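Local coordinates for penicillin binding protein 2X (Streptococcus thermophilus, PDB 5U47) that probably cross-links adjacent glycan strands of cell-wall peptidoglycan as a transpeptidase of the division machinery and is probably inactivated by beta-lactams, at residues Met297-Leu302 with Thr424-Asn429; Ala305-Ser310 with Lys459-Gln464; Ser376-Gly381 with Gly430-Pro435; Glu468-Met473 with Glu537-Ile542; Gly483-Lys488 with Ser492-Val497. The protein carries 1 engineered substitution. All coordinates share one frame; numbering follows the deposited sequence.

From the N terminus, contacts 1 and 2 both open on helix 297-308 and contact 3 opens at the end of helix 368-377. The chain then returns through helix 416-427, closing contact 1, and runs straight into 430-435, closing contact 3; the loops of contacts 1 and 3 therefore cross. Contact 2 closes last, at 459-464, so it crosses contact 1 and encloses contact 3. Contact 4 opens next, on helix 463-478, and closes at 537-542 on the way into strand 541-548; within that excursion lies the short hairpin of contact 5. Contacts 1 to 3 join helices and turns of the transpeptidase domain; contact 4 ties helix 463-478 to the turn before a strand of its central antiparallel sheet.

Contact 1. Residues Met297-Leu302 with Thr424-Asn429; sequences MKVMLL and TAISNN
Val299 and Met300 are the two residues of helix 297-308 that reach Ile426, on the last turn of helix 416-427. Just before them, Lys298 points its amine elsewhere, to Ser295, Ser354 and Asn356; Ser295 and Lys298 fit the SxxK pattern of penicillin-binding proteins, consistent with an active-site role. Val299 comes next and offers one branch: with CG1 set opposite the backbone N (chi1 173°), this methyl lies 3.7 Å from CG1 of Ile426 and 3.9 Å from CD1 of Ile426. Met300 starts out pointing past the other helix, but its chain bends at chi2 and again at chi3, folding the terminal methyl inward until CE is 3.6 Å from CG1 of Ile426. The methylene CG1 of Ile426 thus meets a methyl from each of two successive residues. A branched valine gives a rigid surface, whereas the flexible thioether can curl to fit what remains, and both suit a wholly apolar, buried meeting. The backbones stay well apart, with CA of Met300 8.0 Å from CA of Ile426, so side chains alone bridge the helices. Around this point, helix 463-478 packs on Val299 through Thr469 and Met473, helix 356-366 touches Leu301, the side chain of Tyr378 lies against Ile426, and Met432 of strand 432-433 packs against Ala425.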
# COMPACT_ATOMS: atom_id res chain seq x y z
N MET A 297 5.70 18.11 -8.81
CA MET A 297 5.69 17.65 -10.20
C MET A 297 6.81 18.33 -11.01
O MET A 297 7.23 17.81 -12.02
CB MET A 297 4.32 17.87 -10.86
CG MET A 297 4.21 17.36 -12.29
SD MET A 297 4.38 15.56 -12.50
CE MET A 297 2.86 14.99 -11.78
N LYS A 298 7.32 19.47 -10.53
CA LYS A 298 8.44 20.16 -11.18
C LYS A 298 9.71 19.30 -11.19
O LYS A 298 10.62 19.58 -11.95
CB LYS A 298 8.75 21.50 -10.49
CG LYS A 298 7.60 22.50 -10.55
CD LYS A 298 7.91 23.81 -9.84
CE LYS A 298 6.78 24.80 -10.12
NZ LYS A 298 6.71 25.92 -9.17
N VAL A 299 9.77 18.28 -10.33
CA VAL A 299 10.90 17.35 -10.31
C VAL A 299 10.87 16.60 -11.63
O VAL A 299 11.90 16.52 -12.32
CB VAL A 299 10.84 16.38 -9.11
CG1 VAL A 299 11.92 15.31 -9.17
CG2 VAL A 299 10.97 17.13 -7.78
N MET A 300 9.70 16.07 -11.99
CA MET A 300 9.54 15.35 -13.26
C MET A 300 9.82 16.30 -14.43
O MET A 300 10.52 15.93 -15.37
CB MET A 300 8.14 14.77 -13.40
CG MET A 300 7.80 13.51 -12.61
SD MET A 300 7.87 13.58 -10.81
CE MET A 300 9.54 13.07 -10.53
N LEU A 301 9.27 17.52 -14.35
CA LEU A 301 9.44 18.53 -15.40
C LEU A 301 10.89 18.83 -15.66
O LEU A 301 11.33 18.80 -16.80
CB LEU A 301 8.77 19.84 -15.05
CG LEU A 301 9.02 20.91 -16.15
CD1 LEU A 301 8.15 20.63 -17.37
CD2 LEU A 301 8.77 22.29 -15.64
N LEU A 302 11.62 19.16 -14.60
CA LEU A 302 13.03 19.47 -14.69
C LEU A 302 13.82 18.31 -15.26
O LEU A 302 14.70 18.53 -16.10
CB LEU A 302 13.58 19.84 -13.31
CG LEU A 302 15.08 20.18 -13.26
CD1 LEU A 302 15.39 21.39 -14.12
CD2 LEU A 302 15.51 20.45 -11.83
N THR A 424 10.85 7.21 -7.86
CA THR A 424 11.88 6.18 -7.88
C THR A 424 12.83 6.34 -9.08
O THR A 424 13.99 5.98 -8.96
CB THR A 424 11.35 4.72 -7.88
OG1 THR A 424 10.55 4.48 -9.04
CG2 THR A 424 10.56 4.43 -6.67
N ALA A 425 12.36 6.86 -10.22
CA ALA A 425 13.22 7.03 -11.38
C ALA A 425 14.26 8.12 -11.10
O ALA A 425 15.39 8.05 -11.54
CB ALA A 425 12.41 7.37 -12.62
N ILE A 426 13.86 9.13 -10.34
CA ILE A 426 14.77 10.20 -9.96
C ILE A 426 15.84 9.68 -9.01
O ILE A 426 17.01 10.00 -9.17
CB ILE A 426 13.98 11.35 -9.32
CG1 ILE A 426 12.93 11.90 -10.30
CG2 ILE A 426 14.93 12.46 -8.83
CD1 ILE A 426 13.49 12.58 -11.52
N SER A 427 15.42 8.86 -8.03
CA SER A 427 16.29 8.30 -7.00
C SER A 427 17.13 7.10 -7.43
O SER A 427 18.11 6.76 -6.76
CB SER A 427 15.46 7.82 -5.79
OG SER A 427 14.81 6.55 -6.06
N ASN A 428 16.73 6.45 -8.52
CA ASN A 428 17.39 5.22 -8.98
C ASN A 428 17.94 5.34 -10.43
O ASN A 428 17.58 4.53 -11.31
CB ASN A 428 16.37 4.06 -8.87
CG ASN A 428 16.96 2.71 -9.24
OD1 ASN A 428 18.03 2.36 -8.79
ND2 ASN A 428 16.23 1.95 -10.07
N ASN A 429 18.78 6.35 -10.67
CA ASN A 429 19.49 6.53 -11.95
C ASN A 429 18.62 6.52 -13.22
O ASN A 429 19.04 6.04 -14.28
CB ASN A 429 20.61 5.47 -12.05
CG ASN A 429 21.61 5.58 -10.91
OD1 ASN A 429 21.82 4.63 -10.15
ND2 ASN A 429 22.18 6.75 -10.75

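Contact 2. Residues Ala305-Ser310 with Lys459-Gln464; sequences AINNGS and KPVSKQ
The last turn of helix 297-308 comes close to the extended chain that leads into helix 463-478, with CA of Asn307 5.9 Å from CA of Val461. Asn307 carries the contact. Its first torsion is trans (chi1 -159°), which takes the amide across to the other chain, where OD1 accepts the backbone N-H of Ser462 at 2.9 Å. The bond is fairly straight at the hydrogen (157°), but the donor approaches from well above the plane of the carbonyl, 52° out of it. The other end of the amide, ND2, donates to Tyr374, so this flat group is held from two directions; asparagine suits the place because it pairs an acceptor with a donor. Ser462 is the N-cap of helix 463-478: its OG takes the backbone N-H of Ala465, and lies 3.2 Å from OD1 of Asn307 in what is at most a weak, unsettled bond. Asn307 thus grips the residue that caps the next helix. At its own helix end the chain closes in a Schellman motif, in which N of Ser310 bonds to O of Ala305 at 3.0 Å and Gly309 takes the positive phi that glycine adopts easily. The methylene CB of Asn307 packs on Val461, 4.0 Å from CG1 of Val461, a branched apolar side chain that also rests on Tyr374 and Tyr378.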
# COMPACT_ATOMS: atom_id res chain seq x y z
N ALA A 305 13.23 18.24 -18.99
CA ALA A 305 13.93 19.33 -19.65
C ALA A 305 15.41 19.00 -19.80
O ALA A 305 16.00 19.26 -20.86
CB ALA A 305 13.75 20.63 -18.87
N ILE A 306 16.01 18.44 -18.76
CA ILE A 306 17.43 18.08 -18.81
C ILE A 306 17.64 16.95 -19.81
O ILE A 306 18.56 17.01 -20.64
CB ILE A 306 17.98 17.71 -17.42
CG1 ILE A 306 17.98 18.96 -16.53
CG2 ILE A 306 19.40 17.15 -17.55
CD1 ILE A 306 18.28 18.70 -15.07
N ASN A 307 16.77 15.94 -19.74
CA ASN A 307 16.84 14.78 -20.65
C ASN A 307 16.59 15.17 -22.13
O ASN A 307 17.15 14.56 -23.02
CB ASN A 307 15.84 13.70 -20.24
CG ASN A 307 16.22 12.35 -20.79
OD1 ASN A 307 17.25 11.80 -20.42
ND2 ASN A 307 15.39 11.80 -21.67
N ASN A 308 15.74 16.17 -22.35
CA ASN A 308 15.40 16.64 -23.70
C ASN A 308 16.52 17.48 -24.31
O ASN A 308 16.53 17.71 -25.51
CB ASN A 308 14.13 17.51 -23.64
CG ASN A 308 13.53 17.79 -25.01
OD1 ASN A 308 13.31 16.87 -25.80
ND2 ASN A 308 13.22 19.07 -25.28
N GLY A 309 17.46 17.93 -23.48
CA GLY A 309 18.54 18.80 -23.92
C GLY A 309 18.10 20.26 -23.98
O GLY A 309 18.82 21.10 -24.51
N SER A 310 16.92 20.57 -23.42
CA SER A 310 16.37 21.93 -23.47
C SER A 310 16.38 22.64 -22.10
O SER A 310 15.40 23.29 -21.69
CB SER A 310 14.96 21.90 -24.07
OG SER A 310 14.09 21.06 -23.33
N LYS A 459 12.07 3.49 -17.89
CA LYS A 459 13.20 4.40 -17.79
C LYS A 459 12.82 5.72 -18.45
O LYS A 459 13.10 5.94 -19.64
CB LYS A 459 14.45 3.78 -18.41
CG LYS A 459 15.65 4.67 -18.19
CD LYS A 459 16.98 4.01 -18.42
CE LYS A 459 18.09 4.97 -18.05
NZ LYS A 459 19.38 4.49 -18.62
N PRO A 460 12.16 6.60 -17.70
CA PRO A 460 11.71 7.86 -18.27
C PRO A 460 12.83 8.84 -18.65
O PRO A 460 12.67 9.57 -19.62
CB PRO A 460 10.81 8.47 -17.19
CG PRO A 460 10.82 7.57 -16.04
CD PRO A 460 11.60 6.34 -16.36
N VAL A 461 13.94 8.85 -17.90
CA VAL A 461 15.06 9.77 -18.17
C VAL A 461 16.39 9.07 -17.98
O VAL A 461 16.46 7.97 -17.43
CB VAL A 461 14.99 11.03 -17.25
CG1 VAL A 461 13.70 11.80 -17.48
CG2 VAL A 461 15.12 10.65 -15.78
N SER A 462 17.45 9.69 -18.47
CA SER A 462 18.79 9.13 -18.35
C SER A 462 19.32 9.24 -16.92
O SER A 462 18.78 9.97 -16.08
CB SER A 462 19.75 9.88 -19.27
OG SER A 462 19.98 11.20 -18.79
N LYS A 463 20.38 8.49 -16.66
CA LYS A 463 21.07 8.52 -15.38
C LYS A 463 21.59 9.94 -15.10
O LYS A 463 21.49 10.45 -13.97
CB LYS A 463 22.23 7.53 -15.45
CG LYS A 463 23.21 7.57 -14.29
CD LYS A 463 24.29 6.52 -14.51
CE LYS A 463 25.43 6.63 -13.53
NZ LYS A 463 24.97 6.47 -12.14
N GLN A 464 22.16 10.56 -16.14
CA GLN A 464 22.71 11.91 -16.00
C GLN A 464 21.60 12.92 -15.68
O GLN A 464 21.77 13.78 -14.82
CB GLN A 464 23.49 12.30 -17.26
CG GLN A 464 24.16 13.67 -17.16
CD GLN A 464 24.95 14.04 -18.41
OE1 GLN A 464 25.14 13.22 -19.30
NE2 GLN A 464 25.40 15.29 -18.47

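Contact 3. Residues Ser376-Gly381 with Gly430-Pro435; sequences SLYKFG and GIMLEP
The ring of Tyr378 is approached obliquely by the thioether of Met432, whose SD lies 4.3 Å from CD1 of Tyr378. The neighbouring Phe380 ring has the carbonyl oxygen O of Tyr378 over one face, 4.2 Å above the plane and displaced toward the rim. The two rings flank Lys379, the positive-phi residue (69°) of the Schellman motif that ends helix 368-377 in the transpeptidase domain; the backbone N of Lys379 bonds to O of Ser376 at 2.8 Å. Opposite this turn runs the short strand 432-433, which pairs with strand 456-458 in a small two-stranded antiparallel sheet. Met432 is the one residue of 430-435 that reaches the helix end. A trans first torsion (chi1 -161°) sends its chain out nearly straight before it bends at chi3, and the sulfur then passes the carbonyl of Tyr378 while the terminal methyl goes on to Lys379. A long, unbranched, flexible side chain suits this reach between a helix end and a strand. Tyr378 itself belongs to the interior: its hydroxyl bonds to Ser303, and its side chain also touches Ala422 of helix 416-427 and Met300 of helix 297-308. Lys379 contributes only the aliphatic part of its side chain, which crosses the methionine at a slant, an arrangement that lets a charged residue line a greasy contact. The methylene CD of Lys379 lies 3.5 Å from the methyl CE of Met432.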
# COMPACT_ATOMS: atom_id res chain seq x y z
N SER A 376 3.62 10.36 -19.90
CA SER A 376 3.21 9.01 -20.25
C SER A 376 4.33 8.02 -19.85
O SER A 376 4.06 6.97 -19.27
CB SER A 376 2.86 8.95 -21.74
OG SER A 376 2.31 7.69 -22.05
N LEU A 377 5.59 8.38 -20.10
CA LEU A 377 6.74 7.55 -19.69
C LEU A 377 6.81 7.40 -18.17
O LEU A 377 7.25 6.36 -17.66
CB LEU A 377 8.04 8.13 -20.22
CG LEU A 377 8.28 8.08 -21.73
CD1 LEU A 377 9.59 8.78 -22.05
CD2 LEU A 377 8.32 6.65 -22.26
N TYR A 378 6.42 8.46 -17.46
CA TYR A 378 6.33 8.46 -16.00
C TYR A 378 5.03 7.74 -15.51
O TYR A 378 4.82 7.59 -14.31
CB TYR A 378 6.42 9.87 -15.43
CG TYR A 378 7.83 10.36 -15.14
CD1 TYR A 378 8.56 9.81 -14.08
CD2 TYR A 378 8.42 11.40 -15.87
CE1 TYR A 378 9.83 10.25 -13.77
CE2 TYR A 378 9.70 11.86 -15.57
CZ TYR A 378 10.40 11.29 -14.51
OH TYR A 378 11.68 11.71 -14.19
N LYS A 379 4.19 7.35 -16.47
CA LYS A 379 2.97 6.55 -16.26
C LYS A 379 1.80 7.21 -15.54
O LYS A 379 0.91 6.51 -15.01
CB LYS A 379 3.29 5.19 -15.61
CG LYS A 379 4.17 4.30 -16.46
CD LYS A 379 4.39 2.95 -15.79
CE LYS A 379 5.25 2.04 -16.63
NZ LYS A 379 4.55 1.57 -17.86
N PHE A 380 1.79 8.54 -15.51
CA PHE A 380 0.65 9.24 -14.95
C PHE A 380 -0.59 8.89 -15.75
O PHE A 380 -0.52 8.66 -16.97
CB PHE A 380 0.90 10.73 -14.86
CG PHE A 380 1.94 11.07 -13.84
CD1 PHE A 380 1.65 10.94 -12.50
CD2 PHE A 380 3.23 11.45 -14.21
CE1 PHE A 380 2.59 11.22 -11.53
CE2 PHE A 380 4.19 11.73 -13.24
CZ PHE A 380 3.86 11.62 -11.90
N GLY A 381 -1.72 8.77 -15.04
CA GLY A 381 -2.98 8.35 -15.65
C GLY A 381 -3.14 6.82 -15.71
O GLY A 381 -4.19 6.32 -16.13
N GLY A 430 17.42 7.06 -13.10
CA GLY A 430 16.48 7.12 -14.21
C GLY A 430 15.58 5.91 -14.39
O GLY A 430 14.65 5.98 -15.17
N ILE A 431 15.84 4.85 -13.62
CA ILE A 431 15.14 3.55 -13.74
C ILE A 431 13.97 3.47 -12.77
O ILE A 431 14.17 3.36 -11.56
CB ILE A 431 16.14 2.39 -13.47
CG1 ILE A 431 17.34 2.51 -14.42
CG2 ILE A 431 15.46 1.02 -13.61
CD1 ILE A 431 18.51 1.65 -14.02
N MET A 432 12.77 3.48 -13.31
CA MET A 432 11.56 3.49 -12.51
C MET A 432 11.27 2.10 -11.97
O MET A 432 11.43 1.08 -12.69
CB MET A 432 10.40 4.01 -13.36
CG MET A 432 9.22 4.49 -12.54
SD MET A 432 8.11 5.55 -13.52
CE MET A 432 7.41 4.26 -14.50
N LEU A 433 10.84 2.07 -10.71
CA LEU A 433 10.52 0.86 -9.98
C LEU A 433 9.08 0.85 -9.55
O LEU A 433 8.47 1.90 -9.32
CB LEU A 433 11.39 0.77 -8.71
CG LEU A 433 12.91 0.85 -8.87
CD1 LEU A 433 13.62 0.81 -7.52
CD2 LEU A 433 13.40 -0.28 -9.74
N GLU A 434 8.52 -0.36 -9.45
CA GLU A 434 7.16 -0.53 -8.95
C GLU A 434 7.20 -0.46 -7.41
O GLU A 434 7.98 -1.19 -6.79
CB GLU A 434 6.64 -1.90 -9.39
CG GLU A 434 5.22 -2.24 -8.94
CD GLU A 434 4.12 -1.53 -9.72
OE1 GLU A 434 4.37 -0.52 -10.44
OE2 GLU A 434 2.98 -1.99 -9.59
N PRO A 435 6.39 0.42 -6.80
CA PRO A 435 6.34 0.42 -5.35
C PRO A 435 5.83 -0.94 -4.86
O PRO A 435 4.96 -1.52 -5.52
CB PRO A 435 5.34 1.55 -5.03
CG PRO A 435 5.41 2.43 -6.22
CD PRO A 435 5.54 1.48 -7.36

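Contact 4. Residues Glu468-Met473 with Glu537-Ile542; sequences ETRNYM and EDPEYI
Arg470, on helix 463-478, reaches across to Glu537 and Pro539, in the turn that leads into strand 541-548 of the central antiparallel sheet; the strand begins with a classic beta bulge, where Glu540 and Tyr541 both face Val534. The polar part of the contact is one hydrogen bond, from NH2 of Arg470 to O of Glu537 at 3.0 Å. It is noticeably bent (139° at the hydrogen), and the acceptor is tilted 25° from the guanidinium plane. Outside the pair of segments, NE donates to the carbonyl of Ser536 and NH1 to that of Ile426, so all three nitrogens hold backbone oxygens and the buried group is fixed in its rotation. Arginine suits the site because one planar head can serve several carbonyls at once. The charge has no carboxylate in contact within these segments; Asp538, whose OD1 stands 6.8 Å from NH2 of Arg470 and is bridged to Lys254, may still moderate it. Van der Waals packing completes the contact: a bend at chi3 (-51°) turns the head of Arg470 so that the proline, a stiff, compact ring, lies over its face. There CD of Pro539 is 3.6 Å from NE of Arg470, and CG of Pro539 sits 3.5 Å from CD of Arg470.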
# COMPACT_ATOMS: atom_id res chain seq x y z
N GLU A 468 21.52 15.12 -12.26
CA GLU A 468 21.51 16.59 -12.32
C GLU A 468 20.27 17.15 -11.64
O GLU A 468 20.35 18.16 -10.93
CB GLU A 468 21.68 17.09 -13.75
CG GLU A 468 23.08 16.79 -14.27
CD GLU A 468 23.32 17.26 -15.69
OE1 GLU A 468 24.43 17.00 -16.23
OE2 GLU A 468 22.42 17.89 -16.28
N THR A 469 19.13 16.50 -11.84
CA THR A 469 17.89 16.91 -11.19
C THR A 469 18.07 16.88 -9.66
O THR A 469 17.73 17.85 -8.98
CB THR A 469 16.69 16.04 -11.62
OG1 THR A 469 16.48 16.17 -13.03
CG2 THR A 469 15.42 16.46 -10.90
N ARG A 470 18.67 15.79 -9.15
CA ARG A 470 18.90 15.67 -7.70
C ARG A 470 19.83 16.76 -7.18
O ARG A 470 19.60 17.30 -6.10
CB ARG A 470 19.44 14.29 -7.32
CG ARG A 470 18.43 13.14 -7.46
CD ARG A 470 18.89 11.88 -6.74
NE ARG A 470 20.26 11.49 -7.08
CZ ARG A 470 20.63 10.83 -8.19
NH1 ARG A 470 19.74 10.46 -9.12
NH2 ARG A 470 21.91 10.55 -8.38
N ASN A 471 20.86 17.09 -7.94
CA ASN A 471 21.77 18.15 -7.54
C ASN A 471 21.06 19.52 -7.53
O ASN A 471 21.22 20.28 -6.59
CB ASN A 471 23.02 18.18 -8.41
CG ASN A 471 23.99 19.26 -7.97
OD1 ASN A 471 24.39 19.31 -6.81
ND2 ASN A 471 24.34 20.15 -8.89
N TYR A 472 20.26 19.82 -8.55
CA TYR A 472 19.51 21.09 -8.55
C TYR A 472 18.56 21.16 -7.35
O TYR A 472 18.36 22.22 -6.77
CB TYR A 472 18.72 21.32 -9.86
CG TYR A 472 19.60 21.57 -11.07
CD1 TYR A 472 20.47 22.65 -11.10
CD2 TYR A 472 19.52 20.75 -12.19
CE1 TYR A 472 21.27 22.89 -12.21
CE2 TYR A 472 20.32 20.99 -13.30
CZ TYR A 472 21.19 22.06 -13.30
OH TYR A 472 21.98 22.30 -14.39
N MET A 473 18.02 20.01 -6.96
CA MET A 473 17.12 19.92 -5.79
C MET A 473 17.80 20.20 -4.44
O MET A 473 17.11 20.47 -3.45
CB MET A 473 16.40 18.56 -5.77
CG MET A 473 15.31 18.43 -6.82
SD MET A 473 14.69 16.74 -7.01
CE MET A 473 13.71 16.56 -5.52
N GLU A 537 23.44 12.39 -3.65
CA GLU A 537 24.15 11.86 -4.78
C GLU A 537 23.89 10.37 -5.07
O GLU A 537 23.88 9.97 -6.22
CB GLU A 537 25.63 12.13 -4.58
CG GLU A 537 26.42 12.20 -5.86
CD GLU A 537 27.73 12.92 -5.66
OE1 GLU A 537 28.62 12.36 -4.98
OE2 GLU A 537 27.86 14.05 -6.18
N ASP A 538 23.66 9.58 -4.03
CA ASP A 538 23.40 8.13 -4.14
C ASP A 538 22.26 7.82 -3.13
O ASP A 538 22.51 7.31 -2.04
CB ASP A 538 24.70 7.39 -3.81
CG ASP A 538 24.57 5.87 -3.88
OD1 ASP A 538 23.53 5.34 -4.40
OD2 ASP A 538 25.53 5.20 -3.41
N PRO A 539 21.01 8.14 -3.50
CA PRO A 539 19.92 8.02 -2.52
C PRO A 539 19.67 6.61 -1.93
O PRO A 539 19.81 5.61 -2.61
CB PRO A 539 18.69 8.54 -3.28
CG PRO A 539 19.22 9.33 -4.42
CD PRO A 539 20.56 8.76 -4.76
N GLU A 540 19.35 6.60 -0.64
CA GLU A 540 19.01 5.38 0.07
C GLU A 540 17.52 5.37 0.37
O GLU A 540 16.88 4.32 0.25
CB GLU A 540 19.80 5.27 1.37
CG GLU A 540 21.31 5.21 1.21
CD GLU A 540 21.80 3.89 0.64
OE1 GLU A 540 21.06 2.88 0.72
OE2 GLU A 540 22.94 3.85 0.14
N TYR A 541 16.99 6.53 0.75
CA TYR A 541 15.59 6.68 1.11
C TYR A 541 14.92 7.89 0.44
O TYR A 541 15.56 8.92 0.16
CB TYR A 541 15.45 6.79 2.66
CG TYR A 541 16.09 5.63 3.35
CD1 TYR A 541 15.53 4.36 3.29
CD2 TYR A 541 17.31 5.77 3.98
CE1 TYR A 541 16.16 3.27 3.88
CE2 TYR A 541 17.94 4.69 4.56
CZ TYR A 541 17.38 3.45 4.50
OH TYR A 541 18.04 2.41 5.09
N ILE A 542 13.63 7.72 0.17
CA ILE A 542 12.76 8.75 -0.36
C ILE A 542 11.65 8.91 0.68
O ILE A 542 11.13 7.92 1.21
CB ILE A 542 12.04 8.32 -1.66
CG1 ILE A 542 13.03 7.96 -2.77
CG2 ILE A 542 11.10 9.43 -2.16
CD1 ILE A 542 12.38 7.15 -3.90

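Contact 5. Residues Gly483-Lys488 with Ser492-Val497; sequences GTLYNK and SPIIQV
The Tyr486 ring lies over the backbone of Ser492: O of Ser492 stands 3.8 Å above one face, displaced toward the rim, and the ring carbon CZ of Tyr486 is 3.6 Å from N of Ser492. Although the side chain starts out pointing away from the partner strand, its chi1 of -178°, with N and CG on far sides of the bond, swings the ring back over it. Leu485 and Ile494 instead meet at about a right angle, methyl to methyl, with CD2 of Leu485 4.2 Å from CD1 of Ile494. The residues belong to, or directly flank, a short antiparallel beta hairpin. Asn487 and Ser492 form its hydrogen-bonded pair, N of Asn487 to O of Ser492 at 2.7 Å with a weak return bond, while Tyr486 and Pro493 form the non-hydrogen-bonded pair, a place where proline's missing N-H costs nothing. Past the proline, N of Ile494 donates to O of Leu485 at 2.9 Å, and a water bonded to that same oxygen accepts from N of Ile495. The side chains of Asn487 and Ser492 share one face; CB of Asn487 also lies 3.8 Å from CG1 of Ile494. Leu485 continues onto Val476 and Val504, and Ile495 onto Val562 of helix 558-572.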
# COMPACT_ATOMS: atom_id res chain seq x y z
N GLY A 483 15.98 29.51 -2.37
CA GLY A 483 15.44 28.23 -1.92
C GLY A 483 14.19 28.33 -1.06
O GLY A 483 14.22 28.96 0.00
N THR A 484 13.11 27.70 -1.51
CA THR A 484 11.85 27.72 -0.77
C THR A 484 11.91 26.89 0.51
O THR A 484 11.06 27.04 1.37
CB THR A 484 10.69 27.18 -1.62
OG1 THR A 484 11.03 25.88 -2.11
CG2 THR A 484 10.41 28.12 -2.77
N LEU A 485 12.91 26.03 0.62
CA LEU A 485 13.08 25.19 1.80
C LEU A 485 14.33 25.53 2.61
O LEU A 485 14.84 24.67 3.34
CB LEU A 485 13.00 23.70 1.43
CG LEU A 485 11.62 23.23 0.95
CD1 LEU A 485 11.66 21.76 0.58
CD2 LEU A 485 10.55 23.47 2.01
N TYR A 486 14.79 26.78 2.51
CA TYR A 486 15.90 27.29 3.32
C TYR A 486 15.26 28.05 4.49
O TYR A 486 14.30 28.79 4.29
CB TYR A 486 16.78 28.23 2.51
CG TYR A 486 17.99 28.77 3.25
CD1 TYR A 486 19.17 28.03 3.35
CD2 TYR A 486 17.97 30.04 3.82
CE1 TYR A 486 20.29 28.54 4.01
CE2 TYR A 486 19.08 30.55 4.48
CZ TYR A 486 20.24 29.79 4.57
OH TYR A 486 21.34 30.31 5.22
N ASN A 487 15.77 27.85 5.70
CA ASN A 487 15.21 28.52 6.87
C ASN A 487 16.02 29.79 7.13
O ASN A 487 17.07 29.75 7.78
CB ASN A 487 15.21 27.61 8.09
CG ASN A 487 14.53 28.24 9.30
OD1 ASN A 487 14.31 29.44 9.35
ND2 ASN A 487 14.20 27.41 10.28
N LYS A 488 15.52 30.91 6.64
CA LYS A 488 16.24 32.19 6.78
C LYS A 488 16.47 32.60 8.23
O LYS A 488 17.49 33.20 8.54
CB LYS A 488 15.54 33.29 5.98
CG LYS A 488 15.50 32.93 4.50
CD LYS A 488 14.96 34.02 3.60
CE LYS A 488 14.88 33.45 2.19
NZ LYS A 488 14.52 34.42 1.12
N SER A 492 19.98 28.13 7.70
CA SER A 492 20.26 26.74 7.29
C SER A 492 19.05 26.11 6.61
O SER A 492 17.96 26.66 6.67
CB SER A 492 20.67 25.90 8.51
OG SER A 492 19.62 25.85 9.46
N PRO A 493 19.25 24.95 5.95
CA PRO A 493 18.10 24.29 5.34
C PRO A 493 17.06 23.81 6.36
O PRO A 493 17.42 23.43 7.48
CB PRO A 493 18.71 23.07 4.64
CG PRO A 493 20.14 23.44 4.42
CD PRO A 493 20.51 24.28 5.60
N ILE A 494 15.80 23.85 5.97
CA ILE A 494 14.72 23.32 6.81
C ILE A 494 14.93 21.83 7.01
O ILE A 494 14.87 21.33 8.14
CB ILE A 494 13.34 23.57 6.18
CG1 ILE A 494 13.03 25.07 6.19
CG2 ILE A 494 12.26 22.78 6.92
CD1 ILE A 494 11.74 25.44 5.48
N ILE A 495 15.16 21.12 5.90
CA ILE A 495 15.33 19.67 5.96
C ILE A 495 16.81 19.30 6.08
O ILE A 495 17.62 19.60 5.21
CB ILE A 495 14.64 18.97 4.78
CG1 ILE A 495 13.13 19.22 4.89
CG2 ILE A 495 14.92 17.47 4.82
CD1 ILE A 495 12.30 18.65 3.77
N GLN A 496 17.14 18.66 7.20
CA GLN A 496 18.48 18.23 7.50
C GLN A 496 18.46 16.78 7.96
O GLN A 496 17.53 16.37 8.66
CB GLN A 496 19.10 19.13 8.58
CG GLN A 496 19.26 20.59 8.17
CD GLN A 496 19.88 21.45 9.25
OE1 GLN A 496 20.67 20.97 10.07
NE2 GLN A 496 19.56 22.73 9.25
N VAL A 497 19.46 16.01 7.54
CA VAL A 497 19.62 14.61 7.94
C VAL A 497 21.11 14.43 8.25
O VAL A 497 21.93 14.27 7.34
CB VAL A 497 19.14 13.65 6.83
CG1 VAL A 497 19.22 12.21 7.31
CG2 VAL A 497 17.70 13.98 6.43
O HOH W 1 15.19 22.00 3.28
O HOH W 2 16.74 25.11 10.14